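Local structure of S-adenosylmethionine-dependent methyltransferase (1Y8C) at residues 141-146 with 235-240; 162-167 with 183-188; 46-51 with 76-81; 119-124 with 209-214. The protein probably acts as a methyltransferase, moving the methyl group of S-adenosylmethionine to an acceptor molecule. One frame throughout, in Å; residues are numbered along the deposited sequence.

Contact 1: residues 141-146 with 235-240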
# COMPACT_ATOMS: atom_id res chain seq x y z
N ASP A 141 -5.00 -3.09 0.38
CA ASP A 141 -6.02 -2.35 -0.34
C ASP A 141 -5.63 -2.16 -1.78
O ASP A 141 -4.47 -2.33 -2.15
CB ASP A 141 -6.25 -0.97 0.29
CG ASP A 141 -5.07 -0.04 0.10
OD1 ASP A 141 -4.82 0.41 -1.04
OD2 ASP A 141 -4.39 0.25 1.11
N ILE A 142 -6.61 -1.82 -2.60
CA ILE A 142 -6.37 -1.58 -4.01
C ILE A 142 -7.25 -0.44 -4.47
O ILE A 142 -8.24 -0.09 -3.82
CB ILE A 142 -6.73 -2.81 -4.86
CG1 ILE A 142 -8.24 -3.03 -4.85
CG2 ILE A 142 -5.98 -4.03 -4.34
CD1 ILE A 142 -8.72 -4.10 -5.82
N ASN A 143 -6.86 0.18 -5.58
CA ASN A 143 -7.67 1.24 -6.13
C ASN A 143 -8.69 0.43 -6.90
O ASN A 143 -8.35 -0.58 -7.53
CB ASN A 143 -6.86 2.14 -7.06
CG ASN A 143 -6.16 3.26 -6.32
OD1 ASN A 143 -6.73 3.88 -5.42
ND2 ASN A 143 -4.92 3.54 -6.70
N SER A 144 -9.94 0.84 -6.81
CA SER A 144 -11.03 0.14 -7.47
C SER A 144 -10.93 0.26 -8.97
O SER A 144 -10.29 1.17 -9.50
CB SER A 144 -12.36 0.69 -7.01
OG SER A 144 -12.50 2.02 -7.47
N TYR A 145 -11.59 -0.66 -9.66
CA TYR A 145 -11.58 -0.65 -11.11
C TYR A 145 -12.23 0.64 -11.61
O TYR A 145 -11.83 1.18 -12.63
CB TYR A 145 -12.36 -1.85 -11.64
CG TYR A 145 -12.29 -1.98 -13.13
CD1 TYR A 145 -11.27 -2.73 -13.74
CD2 TYR A 145 -13.19 -1.31 -13.95
CE1 TYR A 145 -11.16 -2.81 -15.12
CE2 TYR A 145 -13.09 -1.38 -15.33
CZ TYR A 145 -12.07 -2.12 -15.91
OH TYR A 145 -11.98 -2.18 -17.28
N TYR A 146 -13.23 1.13 -10.89
CA TYR A 146 -13.92 2.34 -11.30
C TYR A 146 -13.03 3.56 -11.15
O TYR A 146 -13.07 4.46 -11.97
CB TYR A 146 -15.18 2.52 -10.47
CG TYR A 146 -16.01 3.72 -10.87
CD1 TYR A 146 -16.83 3.69 -12.00
CD2 TYR A 146 -15.98 4.88 -10.10
CE1 TYR A 146 -17.60 4.79 -12.35
CE2 TYR A 146 -16.75 5.99 -10.44
CZ TYR A 146 -17.55 5.94 -11.56
OH TYR A 146 -18.33 7.03 -11.86
N THR A 235 -17.19 2.96 -5.06
CA THR A 235 -16.09 2.93 -4.11
C THR A 235 -14.76 3.13 -4.83
O THR A 235 -14.54 2.57 -5.89
CB THR A 235 -16.06 1.60 -3.37
OG1 THR A 235 -17.29 1.42 -2.67
CG2 THR A 235 -14.90 1.57 -2.37
N GLU A 236 -13.87 3.94 -4.26
CA GLU A 236 -12.61 4.18 -4.92
C GLU A 236 -11.45 3.37 -4.36
O GLU A 236 -10.46 3.14 -5.05
CB GLU A 236 -12.26 5.66 -4.84
CG GLU A 236 -13.32 6.56 -5.42
CD GLU A 236 -12.80 7.96 -5.71
OE1 GLU A 236 -11.74 8.33 -5.15
OE2 GLU A 236 -13.45 8.68 -6.51
N ARG A 237 -11.56 2.93 -3.12
CA ARG A 237 -10.49 2.16 -2.50
C ARG A 237 -11.06 1.01 -1.69
O ARG A 237 -11.76 1.21 -0.71
CB ARG A 237 -9.63 3.07 -1.59
CG ARG A 237 -8.41 2.35 -1.03
CD ARG A 237 -7.54 3.25 -0.16
NE ARG A 237 -6.93 4.35 -0.90
CZ ARG A 237 -5.84 4.26 -1.66
NH1 ARG A 237 -5.21 3.10 -1.80
NH2 ARG A 237 -5.38 5.34 -2.29
N ILE A 238 -10.74 -0.21 -2.11
CA ILE A 238 -11.24 -1.38 -1.43
C ILE A 238 -10.23 -2.01 -0.48
O ILE A 238 -9.09 -2.29 -0.86
CB ILE A 238 -11.69 -2.43 -2.47
CG1 ILE A 238 -12.84 -1.85 -3.30
CG2 ILE A 238 -12.08 -3.72 -1.76
CD1 ILE A 238 -13.30 -2.68 -4.49
N THR A 239 -10.64 -2.22 0.76
CA THR A 239 -9.74 -2.85 1.72
C THR A 239 -10.15 -4.28 1.99
O THR A 239 -11.24 -4.54 2.49
CB THR A 239 -9.71 -2.09 3.05
OG1 THR A 239 -9.14 -0.79 2.85
CG2 THR A 239 -8.86 -2.87 4.06
N TYR A 240 -9.27 -5.21 1.63
CA TYR A 240 -9.52 -6.63 1.84
C TYR A 240 -8.87 -7.11 3.14
O TYR A 240 -7.79 -6.64 3.53
CB TYR A 240 -8.96 -7.47 0.71
CG TYR A 240 -9.79 -7.51 -0.55
CD1 TYR A 240 -9.59 -6.58 -1.57
CD2 TYR A 240 -10.74 -8.52 -0.75
CE1 TYR A 240 -10.32 -6.64 -2.76
CE2 TYR A 240 -11.47 -8.59 -1.93
CZ TYR A 240 -11.25 -7.64 -2.93
OH TYR A 240 -11.96 -7.74 -4.10
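Arg237 meets Asp141 in a salt bridge, NH1 to OD1 2.8 Å. Guanidinium and carboxylate planes stand 88° apart: OD1 lies at the guanidinium edge, in its plane, yet is approached from above its own carboxylate. Asn143 OD1 sits over a guanidinium face, 3.7 Å from Arg237 NH2, with its ND2 bonded to Glu200. Asp17 and Asp110 add further salt bridges, and the three carboxylates would help compensate the buried charge of Arg237, while Asp141 OD2 pairs with Tyr226 OH.

The backbone joins through Ile142 N to Ile238 O (3.1 Å) and Ile238 N to Ile142 O (3.0 Å). These strands are the fifth and seventh of a sheet ordered 3-2-1-4-5-7-6, the hallmark of class I methyltransferases, with strand 237-244 running antiparallel to its neighbours. Beyond the strand end, Ser144 N bonds Glu236 O at 2.9 Å. Ser144 OG, turned between backbone N and carbonyl carbon (chi1 67°), donates to a lone pair of Thr235 O at 2.6 Å and also N-caps helix 145-152.

Apolar packing occupies the other sheet face: Ile142 CG1 rests against Ile238 CB, and Ile142 CD1 abuts the Tyr240 ring edge, 4.3 Å from CE1, beside Ile208 of helix 205-214.

Contact 2: residues 162-167 with 183-188; sequences DEVFYY and FFVRDG
Val164, Phe165 and Tyr166 pair with Val185, Phe184 and Phe183 in almost exactly antiparallel strands, their axes 4.6 Å apart and their directions at 175°. This is the open end of the beta hairpin formed by strands 164-173 and 176-186, the two central strands of a four-stranded antiparallel sheet. Phe165 and Phe184 are a hydrogen-bonded pair, with Phe165 N to Phe184 O at 2.9 Å and a more bent return bond from Phe184 N to Phe165 O. Val164 with Val185 and Tyr166 with Phe183 are non-hydrogen-bonded pairs.

On one face, the partly exposed Phe165 and Phe184 run alongside each other, touching through CD2 of the first and CD1 of the second at 4.0 Å. On the other, buried face, Tyr166 CG lies between its backbone N and carbonyl carbon (chi1 81°) and Phe183 CG beside its backbone N (chi1 -78°), which sets the two rings side by side, their centroids 5.3 Å apart and their planes oblique. Phe183 CD2 presses on Tyr166 CB at 3.5 Å, while Val164 CG1 comes to the Phe183 ring edge. Helix 3-15 covers this face: its Phe6 meets the Phe183 ring edge-to-face, and Leu13 and Ile14 pack on Tyr166. The last bond runs from Arg186 N to Glu163 O at 2.8 Å, and Arg186 CB lies 3.2 Å from that same Glu163 O.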
# COMPACT_ATOMS: atom_id res chain seq x y z
N ASP A 162 1.13 27.74 -3.79
CA ASP A 162 2.41 28.45 -3.79
C ASP A 162 3.67 27.81 -3.21
O ASP A 162 4.66 28.51 -2.96
CB ASP A 162 2.23 29.87 -3.22
CG ASP A 162 1.75 30.88 -4.28
OD1 ASP A 162 2.35 30.91 -5.38
OD2 ASP A 162 0.78 31.64 -4.01
N GLU A 163 3.66 26.50 -3.01
CA GLU A 163 4.85 25.82 -2.51
C GLU A 163 5.11 24.53 -3.29
O GLU A 163 6.24 24.03 -3.35
CB GLU A 163 4.71 25.53 -1.01
CG GLU A 163 3.58 24.60 -0.66
CD GLU A 163 3.41 24.44 0.84
OE1 GLU A 163 4.43 24.20 1.53
OE2 GLU A 163 2.26 24.55 1.33
N VAL A 164 4.06 23.99 -3.89
CA VAL A 164 4.16 22.78 -4.68
C VAL A 164 3.38 22.95 -5.98
O VAL A 164 2.23 23.36 -5.96
CB VAL A 164 3.61 21.56 -3.94
CG1 VAL A 164 3.66 20.33 -4.83
CG2 VAL A 164 4.41 21.32 -2.68
N PHE A 165 4.04 22.64 -7.09
CA PHE A 165 3.42 22.74 -8.41
C PHE A 165 3.56 21.38 -9.10
O PHE A 165 4.64 20.78 -9.07
CB PHE A 165 4.12 23.81 -9.25
CG PHE A 165 3.57 23.93 -10.63
CD1 PHE A 165 2.60 24.88 -10.93
CD2 PHE A 165 3.96 23.03 -11.62
CE1 PHE A 165 2.01 24.92 -12.19
CE2 PHE A 165 3.38 23.06 -12.88
CZ PHE A 165 2.40 24.00 -13.17
N TYR A 166 2.50 20.89 -9.74
CA TYR A 166 2.57 19.61 -10.42
C TYR A 166 1.62 19.46 -11.60
O TYR A 166 0.52 20.01 -11.60
CB TYR A 166 2.36 18.45 -9.42
CG TYR A 166 0.93 18.11 -9.05
CD1 TYR A 166 0.05 17.60 -10.01
CD2 TYR A 166 0.46 18.27 -7.74
CE1 TYR A 166 -1.26 17.24 -9.68
CE2 TYR A 166 -0.85 17.91 -7.39
CZ TYR A 166 -1.71 17.40 -8.37
OH TYR A 166 -3.01 17.03 -8.07
N TYR A 167 2.06 18.73 -12.62
CA TYR A 167 1.26 18.46 -13.80
C TYR A 167 1.12 16.95 -13.84
O TYR A 167 2.12 16.23 -13.89
CB TYR A 167 1.94 18.98 -15.06
CG TYR A 167 1.28 18.53 -16.34
CD1 TYR A 167 -0.11 18.61 -16.49
CD2 TYR A 167 2.03 18.06 -17.40
CE1 TYR A 167 -0.73 18.23 -17.67
CE2 TYR A 167 1.41 17.67 -18.59
CZ TYR A 167 0.04 17.76 -18.72
OH TYR A 167 -0.56 17.37 -19.90
N PHE A 183 6.57 16.98 -10.58
CA PHE A 183 6.44 17.82 -9.40
C PHE A 183 7.52 18.86 -9.40
O PHE A 183 8.60 18.65 -9.94
CB PHE A 183 6.59 17.01 -8.11
CG PHE A 183 5.38 16.23 -7.73
CD1 PHE A 183 5.25 14.90 -8.12
CD2 PHE A 183 4.36 16.84 -7.01
CE1 PHE A 183 4.11 14.18 -7.80
CE2 PHE A 183 3.21 16.14 -6.69
CZ PHE A 183 3.08 14.80 -7.09
N PHE A 184 7.21 19.99 -8.80
CA PHE A 184 8.16 21.08 -8.64
C PHE A 184 7.90 21.53 -7.22
O PHE A 184 6.83 22.04 -6.93
CB PHE A 184 7.86 22.21 -9.62
CG PHE A 184 8.45 22.00 -10.97
CD1 PHE A 184 7.66 21.55 -12.03
CD2 PHE A 184 9.80 22.24 -11.20
CE1 PHE A 184 8.22 21.33 -13.29
CE2 PHE A 184 10.37 22.03 -12.45
CZ PHE A 184 9.59 21.57 -13.50
N VAL A 185 8.86 21.30 -6.34
CA VAL A 185 8.69 21.68 -4.95
C VAL A 185 9.55 22.88 -4.60
O VAL A 185 10.71 22.97 -5.00
CB VAL A 185 9.06 20.53 -4.01
CG1 VAL A 185 8.78 20.94 -2.57
CG2 VAL A 185 8.25 19.29 -4.37
N ARG A 186 8.97 23.81 -3.84
CA ARG A 186 9.68 25.01 -3.41
C ARG A 186 10.82 24.66 -2.46
O ARG A 186 10.68 23.81 -1.59
CB ARG A 186 8.71 25.96 -2.70
CG ARG A 186 8.42 27.26 -3.44
CD ARG A 186 9.61 28.19 -3.43
NE ARG A 186 10.01 28.57 -2.07
CZ ARG A 186 9.23 29.20 -1.20
NH1 ARG A 186 7.99 29.54 -1.53
NH2 ARG A 186 9.69 29.51 0.01
N ASP A 187 11.95 25.33 -2.63
CA ASP A 187 13.12 25.12 -1.78
C ASP A 187 13.80 26.47 -1.62
O ASP A 187 15.02 26.60 -1.80
CB ASP A 187 14.07 24.10 -2.43
CG ASP A 187 15.25 23.73 -1.52
OD1 ASP A 187 15.02 23.45 -0.32
OD2 ASP A 187 16.40 23.70 -2.01
N GLY A 188 13.00 27.48 -1.31
CA GLY A 188 13.53 28.83 -1.15
C GLY A 188 13.32 29.65 -2.40
O GLY A 188 12.20 29.90 -2.82

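Contact 3: residues 46-51 with 76-81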
# COMPACT_ATOMS: atom_id res chain seq x y z
N CYS A 46 6.44 -0.97 2.53
CA CYS A 46 6.37 -0.02 3.62
C CYS A 46 6.69 1.42 3.22
O CYS A 46 6.45 2.35 4.00
CB CYS A 46 7.33 -0.45 4.73
SG CYS A 46 9.05 -0.39 4.23
N GLY A 47 7.24 1.62 2.03
CA GLY A 47 7.58 2.97 1.60
C GLY A 47 8.49 3.65 2.60
O GLY A 47 9.50 3.07 3.00
N THR A 48 8.16 4.87 3.01
CA THR A 48 8.98 5.57 4.00
C THR A 48 8.50 5.30 5.43
O THR A 48 8.82 6.05 6.34
CB THR A 48 8.98 7.09 3.79
OG1 THR A 48 7.63 7.57 3.88
CG2 THR A 48 9.58 7.43 2.43
N GLY A 49 7.71 4.24 5.60
CA GLY A 49 7.24 3.86 6.91
C GLY A 49 6.16 4.69 7.58
O GLY A 49 6.08 4.71 8.81
N ASN A 50 5.32 5.35 6.79
CA ASN A 50 4.26 6.17 7.36
C ASN A 50 3.16 5.35 8.01
O ASN A 50 2.41 5.85 8.85
CB ASN A 50 3.67 7.09 6.30
CG ASN A 50 4.58 8.25 5.99
OD1 ASN A 50 5.25 8.76 6.89
ND2 ASN A 50 4.62 8.68 4.74
N LEU A 51 3.07 4.09 7.64
CA LEU A 51 2.05 3.23 8.20
C LEU A 51 2.71 2.29 9.20
O LEU A 51 2.12 1.90 10.20
CB LEU A 51 1.41 2.46 7.06
CG LEU A 51 -0.05 2.03 7.13
CD1 LEU A 51 -0.61 2.00 5.72
CD2 LEU A 51 -0.18 0.68 7.79
N GLU A 76 14.12 3.86 7.70
CA GLU A 76 15.10 3.49 8.71
C GLU A 76 15.45 4.67 9.60
O GLU A 76 15.53 4.54 10.83
CB GLU A 76 16.37 2.94 8.07
CG GLU A 76 17.42 2.52 9.07
CD GLU A 76 18.55 1.75 8.42
OE1 GLU A 76 19.32 2.36 7.63
OE2 GLU A 76 18.67 0.53 8.70
N ASN A 77 15.67 5.83 9.00
CA ASN A 77 16.00 7.01 9.80
C ASN A 77 14.83 7.37 10.71
O ASN A 77 15.02 7.74 11.87
CB ASN A 77 16.34 8.17 8.89
CG ASN A 77 17.51 7.86 7.99
OD1 ASN A 77 18.53 7.34 8.45
ND2 ASN A 77 17.37 8.17 6.70
N LYS A 78 13.62 7.25 10.17
CA LYS A 78 12.42 7.53 10.92
C LYS A 78 12.31 6.54 12.08
O LYS A 78 12.21 6.94 13.23
CB LYS A 78 11.21 7.41 10.00
CG LYS A 78 9.86 7.54 10.69
CD LYS A 78 8.74 7.51 9.67
CE LYS A 78 8.91 8.61 8.63
NZ LYS A 78 7.81 8.53 7.65
N PHE A 79 12.33 5.26 11.77
CA PHE A 79 12.24 4.25 12.82
C PHE A 79 13.26 4.52 13.92
O PHE A 79 12.93 4.46 15.10
CB PHE A 79 12.45 2.86 12.22
CG PHE A 79 11.42 2.49 11.20
CD1 PHE A 79 11.72 1.56 10.20
CD2 PHE A 79 10.14 3.05 11.24
CE1 PHE A 79 10.76 1.19 9.27
CE2 PHE A 79 9.18 2.68 10.30
CZ PHE A 79 9.49 1.75 9.32
N ARG A 80 14.49 4.81 13.53
CA ARG A 80 15.55 5.08 14.49
C ARG A 80 15.26 6.27 15.41
O ARG A 80 15.44 6.18 16.62
CB ARG A 80 16.87 5.29 13.76
CG ARG A 80 17.54 4.00 13.34
CD ARG A 80 18.70 4.25 12.38
NE ARG A 80 19.49 3.04 12.18
CZ ARG A 80 20.41 2.89 11.23
NH1 ARG A 80 20.66 3.88 10.38
NH2 ARG A 80 21.10 1.75 11.15
N SER A 81 14.81 7.37 14.83
CA SER A 81 14.52 8.56 15.64
C SER A 81 13.35 8.32 16.59
O SER A 81 13.10 9.13 17.48
CB SER A 81 14.20 9.75 14.74
OG SER A 81 12.90 9.65 14.21
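Lys78 reaches from helix 69-81 to the loop at Thr48 and Asn50, with its ammonium group as the meeting point. CG and CD continue the chain in extended form, CG anti to the backbone N (chi1 174°), before a bend at chi3 (-57°) brings NZ over the loop. There Lys78 NZ donates to Thr48 O at 3.0 Å, approaching from above the carbonyl plane, 41° out of it. The Asn50 side chain crosses the lysine at about a right angle, its OD1 2.7 Å from Lys78 NZ. Asn4 OD1, from helix 3-15, takes a further hydrogen bond from NZ, so one main-chain carbonyl and two asparagine amide oxygens lie round one ammonium group.

The loop follows strand 40-44 and carries the glycine-rich sequence of motif I, which in class I methyltransferases lies against S-adenosylmethionine. It contains a type II' turn from Cys46 to Gly49, closed by Gly49 N to Cys46 O, and Gly47 N is tied to Asp66 OD2.

Next to the lysine on the helix, Phe79 extends its ring obliquely to the bare backbone of the turn. Phe79 CZ stands 3.9 Å from Gly49 CA, and its CE2 lies 4.0 Å from Gly49 O. Leu84, Pro86 and Thr52 touch the same phenylalanine.

Contact 4: residues 119-124 with 209-214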
# COMPACT_ATOMS: atom_id res chain seq x y z
N ASP A 119 -0.06 -13.05 -13.35
CA ASP A 119 0.75 -14.13 -12.82
C ASP A 119 1.58 -13.72 -11.63
O ASP A 119 1.66 -14.44 -10.64
CB ASP A 119 1.63 -14.71 -13.91
CG ASP A 119 0.89 -15.71 -14.76
OD1 ASP A 119 0.22 -16.58 -14.16
OD2 ASP A 119 0.96 -15.64 -16.01
N ASP A 120 2.20 -12.54 -11.72
CA ASP A 120 3.00 -12.05 -10.63
C ASP A 120 2.11 -11.75 -9.42
O ASP A 120 2.58 -11.76 -8.28
CB ASP A 120 3.74 -10.78 -11.03
CG ASP A 120 4.93 -11.06 -11.90
OD1 ASP A 120 5.66 -12.03 -11.61
OD2 ASP A 120 5.16 -10.31 -12.88
N LEU A 121 0.84 -11.47 -9.68
CA LEU A 121 -0.10 -11.17 -8.60
C LEU A 121 -0.44 -12.47 -7.88
O LEU A 121 -0.64 -12.48 -6.66
CB LEU A 121 -1.37 -10.52 -9.16
CG LEU A 121 -2.38 -9.99 -8.13
CD1 LEU A 121 -1.76 -8.89 -7.29
CD2 LEU A 121 -3.58 -9.49 -8.87
N LYS A 122 -0.50 -13.56 -8.64
CA LYS A 122 -0.79 -14.87 -8.07
C LYS A 122 0.39 -15.28 -7.19
O LYS A 122 0.19 -15.73 -6.06
CB LYS A 122 -1.01 -15.90 -9.17
CG LYS A 122 -2.42 -15.88 -9.75
CD LYS A 122 -2.59 -16.83 -10.94
CE LYS A 122 -4.00 -16.72 -11.52
NZ LYS A 122 -4.18 -17.41 -12.84
N LYS A 123 1.60 -15.11 -7.71
CA LYS A 123 2.80 -15.45 -6.96
C LYS A 123 2.81 -14.67 -5.66
O LYS A 123 3.13 -15.19 -4.59
CB LYS A 123 4.04 -15.13 -7.80
CG LYS A 123 4.18 -16.04 -9.02
CD LYS A 123 5.38 -15.71 -9.91
CE LYS A 123 6.73 -16.00 -9.25
NZ LYS A 123 7.15 -15.01 -8.21
N TYR A 124 2.42 -13.40 -5.77
CA TYR A 124 2.32 -12.49 -4.64
C TYR A 124 1.40 -13.07 -3.55
O TYR A 124 1.83 -13.27 -2.42
CB TYR A 124 1.81 -11.15 -5.16
CG TYR A 124 1.33 -10.18 -4.12
CD1 TYR A 124 2.23 -9.56 -3.25
CD2 TYR A 124 -0.01 -9.82 -4.05
CE1 TYR A 124 1.79 -8.59 -2.35
CE2 TYR A 124 -0.46 -8.86 -3.16
CZ TYR A 124 0.44 -8.25 -2.31
OH TYR A 124 -0.02 -7.27 -1.46
N GLU A 209 -10.85 -11.75 -6.12
CA GLU A 209 -11.41 -12.84 -5.34
C GLU A 209 -10.92 -14.18 -5.88
O GLU A 209 -10.55 -15.06 -5.10
CB GLU A 209 -12.94 -12.76 -5.37
CG GLU A 209 -13.52 -12.06 -4.13
CD GLU A 209 -14.29 -10.77 -4.41
OE1 GLU A 209 -15.38 -10.84 -5.02
OE2 GLU A 209 -13.80 -9.68 -4.02
N LYS A 210 -10.89 -14.33 -7.20
CA LYS A 210 -10.43 -15.57 -7.81
C LYS A 210 -8.94 -15.78 -7.51
O LYS A 210 -8.54 -16.84 -7.03
CB LYS A 210 -10.67 -15.54 -9.33
CG LYS A 210 -10.46 -16.90 -10.01
CD LYS A 210 -10.81 -16.88 -11.51
CE LYS A 210 -9.73 -16.22 -12.36
NZ LYS A 210 -8.44 -16.99 -12.40
N TYR A 211 -8.12 -14.77 -7.79
CA TYR A 211 -6.68 -14.84 -7.54
C TYR A 211 -6.37 -15.10 -6.07
O TYR A 211 -5.37 -15.72 -5.74
CB TYR A 211 -6.00 -13.55 -7.99
CG TYR A 211 -6.15 -13.27 -9.48
CD1 TYR A 211 -5.91 -11.99 -9.99
CD2 TYR A 211 -6.50 -14.29 -10.37
CE1 TYR A 211 -6.04 -11.74 -11.36
CE2 TYR A 211 -6.62 -14.04 -11.73
CZ TYR A 211 -6.39 -12.77 -12.23
OH TYR A 211 -6.47 -12.54 -13.58
N LEU A 212 -7.22 -14.61 -5.18
CA LEU A 212 -7.01 -14.83 -3.76
C LEU A 212 -7.16 -16.31 -3.46
O LEU A 212 -6.27 -16.91 -2.87
CB LEU A 212 -8.03 -14.05 -2.92
CG LEU A 212 -7.68 -12.61 -2.57
CD1 LEU A 212 -8.81 -12.01 -1.76
CD2 LEU A 212 -6.38 -12.56 -1.79
N LYS A 213 -8.29 -16.88 -3.88
CA LYS A 213 -8.56 -18.29 -3.66
C LYS A 213 -7.41 -19.14 -4.19
O LYS A 213 -7.03 -20.15 -3.59
CB LYS A 213 -9.86 -18.69 -4.37
CG LYS A 213 -11.14 -18.25 -3.66
CD LYS A 213 -11.41 -19.10 -2.43
CE LYS A 213 -12.83 -18.91 -1.90
NZ LYS A 213 -13.17 -19.94 -0.89
N HIS A 214 -6.85 -18.71 -5.31
CA HIS A 214 -5.73 -19.41 -5.91
C HIS A 214 -4.58 -19.47 -4.90
O HIS A 214 -3.81 -20.43 -4.88
CB HIS A 214 -5.32 -18.67 -7.19
CG HIS A 214 -4.18 -19.30 -7.92
ND1 HIS A 214 -2.87 -19.24 -7.48
CD2 HIS A 214 -4.15 -20.01 -9.08
CE1 HIS A 214 -2.09 -19.87 -8.33
NE2 HIS A 214 -2.84 -20.35 -9.31
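In the beta-alpha-beta crossover between strands 104-107 and 136-143 of the Rossmann-like sheet, helix 118-129 brings Leu121 and Lys122 against Tyr211 and His214 of helix 205-214, which leads into strand 217-224. The short helical segments cross at -48° with their axes 9.0 Å apart, and the backbones come closest at Lys122 and Tyr211.

Lys122 lies at the centre of the interface. With CG anti to the carbonyl carbon (chi1 -82°) and the rest of the chain extended, its methylenes run between the two aromatic groups of the partner helix. Lys122 CD sits over the middle of the His214 imidazole face, 3.9 Å from the ring centroid and only 10° off the normal, a CH-pi contact in which the lysine chain crosses the histidine side chain at about a right angle. One carbon further, Lys122 CE meets Tyr211 CD2 at 3.7 Å, coming obliquely to the phenol ring. The other delta carbon, Tyr211 CD1, takes the methyl CD2 of Leu121 at 3.6 Å. Phe125 and Ser118 of the same helix also touch Tyr211, and Tyr203 touches Leu121.

The contact is thus made by carbon rather than by polar bonds. At its exposed margin Lys122 NZ stands 4.3 Å from Lys210 NZ, two ammonium groups of like charge, and 4.8 Å from His214 NE2; their nearness might disfavour protonation of the imidazole.

Contact 1, within the core sheet, adjoins contact 4, whose helices pack beside it, their centres about 16 Å apart: Tyr240 OH lies 2.7 Å from Glu209 OE2, a probable hydrogen bond, and Tyr240 CD2 packs on Leu212 CD1. Contact 3 lies across the chain's centre from both, its centre about 25 Å from that of contact 1, although nearest atoms are only about 6 Å apart. Contact 2 is remote, centred about 39 Å from contact 4, in the separate antiparallel sheet. Helix 3-15 connects it to contact 3, packing on the hairpin through Phe6 and Ile14 and on the glycine-rich loop, the probable cofactor site, through Asn4 and Ala7. Just beyond that helix, Asp17 pairs with Arg237 of contact 1.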